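PDB 6KUN: 2-oxoglutarate-dependent dioxygenase DAO from Oryza sativa subsp. indica, which probably inactivates the plant hormone auxin by the iron- and 2-oxoglutarate-dependent oxidation of indole-3-acetic acid to 2-oxoindole-3-acetic acid. Local coordinates for residues K134-L139 / A144-W149; A102-L107 / E115-Y120. One frame throughout, in Å; residues are numbered along the deposited sequence.

Interaction 1 (K134-L139 / A144-W149); sequences KVAASL and ASFQDW
A144 meets A136 methyl to methyl. The two CB atoms are 4.5 Å apart, a loose apolar touch at the exposed end of the contact. Two residues further on, F146 makes the closer approach. Its ring presents an edge, not a face, to the helix. CE2 lies 3.9 Å from A136 CB and CZ lies 4.2 Å from the same methyl, which sits near the plane of the ring. A chi1 of -66° sets CG opposite the carbonyl carbon and swings the phenyl group toward the helix. The ring also touches A132, one turn earlier on helix 111-138.

From F146 the chain makes a type I beta turn that ends at W149, closed by a bond from W149 N to F146 O of 3.1 Å. Within the turn D148 puts OD1 at the edge of the W149 indole, near its plane. The turn brings W149 back beside F146. F146 CD1 stands 3.5 Å above the indole, over its centre. F178 meets both rings, edge-to-face in the case of W149. F146 thus links the last turns of helix 111-138 to an aromatic cluster with W149 of the same loop and F178, which comes just before strand 179-183.

The contact closes a short helix-to-strand connection, away from the annotated sites. Its two segments bury 73 Å² between them, both sides summed. What joins them is carbon against carbon: two methyls and a ring edge. The chemistry therefore implies dispersion and the exclusion of water, with fit of shape rather than polar direction setting the position.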
loop_
_atom_site.group_PDB
_atom_site.type_symbol
_atom_site.label_atom_id
_atom_site.label_comp_id
_atom_site.label_asym_id
_atom_site.label_seq_id
_atom_site.Cartn_x
_atom_site.Cartn_y
_atom_site.Cartn_z
ATOM N N LYS B 134 13.851 6.478 23.291
ATOM C CA LYS B 134 14.921 5.568 22.910
ATOM C C LYS B 134 16.150 6.327 22.439
ATOM O O LYS B 134 17.274 5.943 22.775
ATOM C CB LYS B 134 14.426 4.583 21.837
ATOM C CG LYS B 134 13.423 3.591 22.425
ATOM C CD LYS B 134 12.829 2.693 21.361
ATOM C CE LYS B 134 12.239 1.411 21.969
ATOM N NZ LYS B 134 11.403 1.646 23.179
ATOM N N VAL B 135 15.966 7.420 21.704
ATOM C CA VAL B 135 17.102 8.265 21.326
ATOM C C VAL B 135 17.801 8.801 22.571
ATOM O O VAL B 135 19.027 8.690 22.711
ATOM C CB VAL B 135 16.647 9.403 20.391
ATOM C CG1 VAL B 135 17.750 10.446 20.224
ATOM C CG2 VAL B 135 16.305 8.829 19.050
ATOM N N ALA B 136 17.025 9.366 23.508
ATOM C CA ALA B 136 17.589 9.824 24.786
ATOM C C ALA B 136 18.337 8.721 25.541
ATOM O O ALA B 136 19.407 8.963 26.119
ATOM C CB ALA B 136 16.461 10.394 25.651
ATOM N N ALA B 137 17.792 7.507 25.562
ATOM C CA ALA B 137 18.479 6.418 26.240
ATOM C C ALA B 137 19.778 6.044 25.528
ATOM O O ALA B 137 20.739 5.623 26.181
ATOM C CB ALA B 137 17.562 5.199 26.356
ATOM N N SER B 138 19.833 6.180 24.203
ATOM C CA SER B 138 21.067 5.877 23.487
ATOM C C SER B 138 22.205 6.835 23.847
ATOM O O SER B 138 23.365 6.541 23.556
ATOM C CB SER B 138 20.815 5.882 21.986
ATOM O OG SER B 138 20.828 7.185 21.443
ATOM N N LEU B 139 21.902 7.971 24.451
ATOM C CA LEU B 139 22.897 8.913 24.938
ATOM C C LEU B 139 23.091 8.806 26.434
ATOM O O LEU B 139 23.611 9.755 27.057
ATOM C CB LEU B 139 22.476 10.334 24.592
ATOM C CG LEU B 139 22.243 10.634 23.110
ATOM C CD1 LEU B 139 21.574 11.990 22.905
ATOM C CD2 LEU B 139 23.556 10.553 22.363
ATOM N N ALA B 144 14.049 11.209 31.255
ATOM C CA ALA B 144 13.461 12.180 30.347
ATOM C C ALA B 144 12.040 11.769 29.978
ATOM O O ALA B 144 11.796 10.623 29.617
ATOM C CB ALA B 144 14.317 12.310 29.085
ATOM N N SER B 145 11.109 12.713 30.089
ATOM C CA SER B 145 9.744 12.531 29.619
ATOM C C SER B 145 9.477 13.519 28.492
ATOM O O SER B 145 9.621 14.733 28.672
ATOM C CB SER B 145 8.724 12.734 30.737
ATOM O OG SER B 145 7.405 12.633 30.213
ATOM N N PHE B 146 9.094 12.993 27.338
ATOM C CA PHE B 146 8.712 13.775 26.171
ATOM C C PHE B 146 7.195 13.827 25.982
ATOM O O PHE B 146 6.697 14.522 25.075
ATOM C CB PHE B 146 9.361 13.159 24.930
ATOM C CG PHE B 146 10.857 13.253 24.900
ATOM C CD1 PHE B 146 11.483 14.391 24.456
ATOM C CD2 PHE B 146 11.642 12.163 25.283
ATOM C CE1 PHE B 146 12.896 14.453 24.378
ATOM C CE2 PHE B 146 13.053 12.240 25.227
ATOM C CZ PHE B 146 13.656 13.390 24.771
ATOM N N GLN B 147 6.449 13.145 26.849
ATOM C CA GLN B 147 5.005 13.008 26.674
ATOM C C GLN B 147 4.292 14.348 26.466
ATOM O O GLN B 147 3.286 14.403 25.748
ATOM C CB GLN B 147 4.428 12.276 27.891
ATOM C CG GLN B 147 2.942 12.028 27.826
ATOM C CD GLN B 147 2.545 11.158 26.648
ATOM O OE1 GLN B 147 3.334 10.362 26.147
ATOM N NE2 GLN B 147 1.304 11.318 26.196
ATOM N N ASP B 148 4.781 15.440 27.056
ATOM C CA ASP B 148 4.000 16.672 27.007
ATOM C C ASP B 148 4.646 17.753 26.147
ATOM O O ASP B 148 4.180 18.902 26.120
ATOM C CB ASP B 148 3.755 17.196 28.423
ATOM C CG ASP B 148 4.943 17.927 28.983
ATOM O OD1 ASP B 148 6.084 17.474 28.795
ATOM O OD2 ASP B 148 4.721 18.979 29.621
ATOM N N TRP B 149 5.727 17.422 25.445
ATOM C CA TRP B 149 6.297 18.361 24.500
ATOM C C TRP B 149 5.260 18.676 23.412
ATOM O O TRP B 149 4.699 17.749 22.815
ATOM C CB TRP B 149 7.555 17.775 23.861
ATOM C CG TRP B 149 8.782 17.728 24.721
ATOM C CD1 TRP B 149 8.855 17.543 26.072
ATOM C CD2 TRP B 149 10.137 17.820 24.245
ATOM N NE1 TRP B 149 10.183 17.544 26.474
ATOM C CE2 TRP B 149 10.983 17.742 25.372
ATOM C CE3 TRP B 149 10.709 18.041 22.986
ATOM C CZ2 TRP B 149 12.359 17.809 25.266
ATOM C CZ3 TRP B 149 12.089 18.126 22.899
ATOM C CH2 TRP B 149 12.888 18.000 24.019
#

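Interaction 2 (A102-L107 / E115-Y120)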
loop_
_atom_site.group_PDB
_atom_site.type_symbol
_atom_site.label_atom_id
_atom_site.label_comp_id
_atom_site.label_asym_id
_atom_site.label_seq_id
_atom_site.Cartn_x
_atom_site.Cartn_y
_atom_site.Cartn_z
ATOM N N ALA B 102 -10.887 18.406 19.665
ATOM C CA ALA B 102 -11.673 19.474 19.040
ATOM C C ALA B 102 -11.409 19.565 17.551
ATOM O O ALA B 102 -12.324 19.844 16.763
ATOM C CB ALA B 102 -11.366 20.809 19.723
ATOM N N PHE B 103 -10.170 19.361 17.141
ATOM C CA PHE B 103 -9.844 19.315 15.717
ATOM C C PHE B 103 -10.680 18.253 15.005
ATOM O O PHE B 103 -11.353 18.546 14.009
ATOM C CB PHE B 103 -8.337 19.053 15.541
ATOM C CG PHE B 103 -7.855 19.048 14.106
ATOM C CD1 PHE B 103 -7.805 17.872 13.380
ATOM C CD2 PHE B 103 -7.395 20.190 13.518
ATOM C CE1 PHE B 103 -7.346 17.880 12.083
ATOM C CE2 PHE B 103 -6.951 20.198 12.211
ATOM C CZ PHE B 103 -6.917 19.024 11.497
ATOM N N CYS B 104 -10.655 17.017 15.516
ATOM C CA CYS B 104 -11.365 15.930 14.829
ATOM C C CYS B 104 -12.874 16.093 14.947
ATOM O O CYS B 104 -13.602 15.688 14.050
ATOM C CB CYS B 104 -10.907 14.585 15.378
ATOM S SG CYS B 104 -9.076 14.318 15.035
ATOM N N ALA B 105 -13.350 16.688 16.036
ATOM C CA ALA B 105 -14.785 16.908 16.186
ATOM C C ALA B 105 -15.276 17.961 15.197
ATOM O O ALA B 105 -16.425 17.897 14.749
ATOM C CB ALA B 105 -15.108 17.311 17.621
ATOM N N ARG B 106 -14.385 18.886 14.799
ATOM C CA ARG B 106 -14.742 20.018 13.972
ATOM C C ARG B 106 -14.425 19.853 12.508
ATOM O O ARG B 106 -14.851 20.682 11.700
ATOM C CB ARG B 106 -14.070 21.280 14.494
ATOM C CG ARG B 106 -14.564 21.648 15.862
ATOM C CD ARG B 106 -13.957 22.965 16.321
ATOM N NE ARG B 106 -14.026 23.068 17.778
ATOM C CZ ARG B 106 -13.454 24.028 18.506
ATOM N NH1 ARG B 106 -12.763 24.992 17.931
ATOM N NH2 ARG B 106 -13.570 23.988 19.807
ATOM N N LEU B 107 -13.724 18.803 12.130
ATOM C CA LEU B 107 -13.487 18.547 10.718
ATOM C C LEU B 107 -14.800 18.352 9.987
ATOM O O LEU B 107 -15.679 17.616 10.443
ATOM C CB LEU B 107 -12.634 17.299 10.535
ATOM C CG LEU B 107 -11.140 17.446 10.734
ATOM C CD1 LEU B 107 -10.571 16.026 10.780
ATOM C CD2 LEU B 107 -10.506 18.229 9.623
ATOM N N GLU B 115 -12.812 9.850 13.036
ATOM C CA GLU B 115 -12.351 8.890 14.016
ATOM C C GLU B 115 -10.995 8.308 13.627
ATOM O O GLU B 115 -10.161 8.061 14.509
ATOM C CB GLU B 115 -13.355 7.732 14.165
ATOM C CG GLU B 115 -12.877 6.627 15.144
ATOM C CD GLU B 115 -13.793 5.393 15.232
ATOM O OE1 GLU B 115 -14.837 5.351 14.537
ATOM O OE2 GLU B 115 -13.455 4.460 16.004
ATOM N N THR B 116 -10.786 8.031 12.328
ATOM C CA THR B 116 -9.540 7.436 11.871
ATOM C C THR B 116 -8.393 8.414 12.051
ATOM O O THR B 116 -7.334 8.056 12.559
ATOM C CB THR B 116 -9.622 7.023 10.390
ATOM O OG1 THR B 116 -10.598 6.004 10.199
ATOM C CG2 THR B 116 -8.253 6.501 9.876
ATOM N N VAL B 117 -8.631 9.669 11.692
ATOM C CA VAL B 117 -7.623 10.696 11.858
ATOM C C VAL B 117 -7.276 10.844 13.331
ATOM O O VAL B 117 -6.098 10.948 13.709
ATOM C CB VAL B 117 -8.085 12.028 11.252
ATOM C CG1 VAL B 117 -7.103 13.166 11.647
ATOM C CG2 VAL B 117 -8.160 11.928 9.772
ATOM N N LYS B 118 -8.287 10.823 14.184
ATOM C CA LYS B 118 -8.049 10.944 15.613
ATOM C C LYS B 118 -7.169 9.811 16.102
ATOM O O LYS B 118 -6.193 10.048 16.835
ATOM C CB LYS B 118 -9.383 10.957 16.352
ATOM C CG LYS B 118 -9.284 11.159 17.844
ATOM C CD LYS B 118 -10.687 11.340 18.465
ATOM C CE LYS B 118 -10.571 11.587 19.962
ATOM N NZ LYS B 118 -11.637 12.483 20.462
ATOM N N ALA B 119 -7.500 8.570 15.725
ATOM C CA ALA B 119 -6.738 7.425 16.204
ATOM C C ALA B 119 -5.302 7.484 15.710
ATOM O O ALA B 119 -4.361 7.237 16.481
ATOM C CB ALA B 119 -7.421 6.115 15.767
ATOM N N TYR B 120 -5.126 7.819 14.441
ATOM C CA TYR B 120 -3.840 7.969 13.867
ATOM C C TYR B 120 -3.007 9.045 14.571
ATOM O O TYR B 120 -1.920 8.792 14.918
ATOM C CB TYR B 120 -3.893 8.180 12.361
ATOM C CG TYR B 120 -2.775 7.562 11.643
ATOM C CD1 TYR B 120 -2.814 6.250 11.359
ATOM C CD2 TYR B 120 -1.667 8.270 11.264
ATOM C CE1 TYR B 120 -1.823 5.648 10.702
ATOM C CE2 TYR B 120 -0.645 7.658 10.591
ATOM C CZ TYR B 120 -0.756 6.338 10.311
ATOM O OH TYR B 120 0.156 5.588 9.681
#
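C104 meets V117 and K118 without any ring lying between them. The flat groups stand to the side. The F103 ring turns an edge atom toward V117, with CE1 4.7 Å from CG1, too far for a close contact; the same ring packs on I70. The Y120 ring is turned to helix 43-57, where it touches L45, Q46 and M49.

The thiol carries the contact. With chi1 at -63°, SG lies opposite its own carbonyl carbon and reaches over the backbone of the other helix. It rests 3.6 Å from K118 CA and equally near K118 CB. C104 CB follows at 4.1 Å from K118 CB. V117 flanks the sulfur with one branch: CG1, anti to its backbone N (chi1 171°), is 4.1 Å from SG.

This is a helix-loop-helix unit, in which helix 97-106 leads by a short loop into helix 111-138, the long helix that in this family backs the jelly-roll core. The CA atoms of C104 and K118 are 6.0 Å apart, a close approach consistent with the small cysteine side chain at the interface. Two polar links lie beside the apolar touch. K118 extends along the gap, and its NZ forms a salt bridge with D101. R114 NE bonds to C104 O, near the end of helix 97-106.

Both interactions use helix 111-138. Interaction 2 comes first along the chain and sits on the early turns of that helix; interaction 1 follows and sits at its C-terminal end. Their centres are 26 Å apart and their nearest atoms about 12 Å apart, so they do not touch. In interaction 2 the helix packs on the one that precedes it, 97-106. In interaction 1 it packs on the loop that follows it, which leads into strand 151-158 of the larger, mixed sheet. The long helix is thus tied to its sequence neighbours at both ends. Both contacts lie away from the annotated sites and are structural packing.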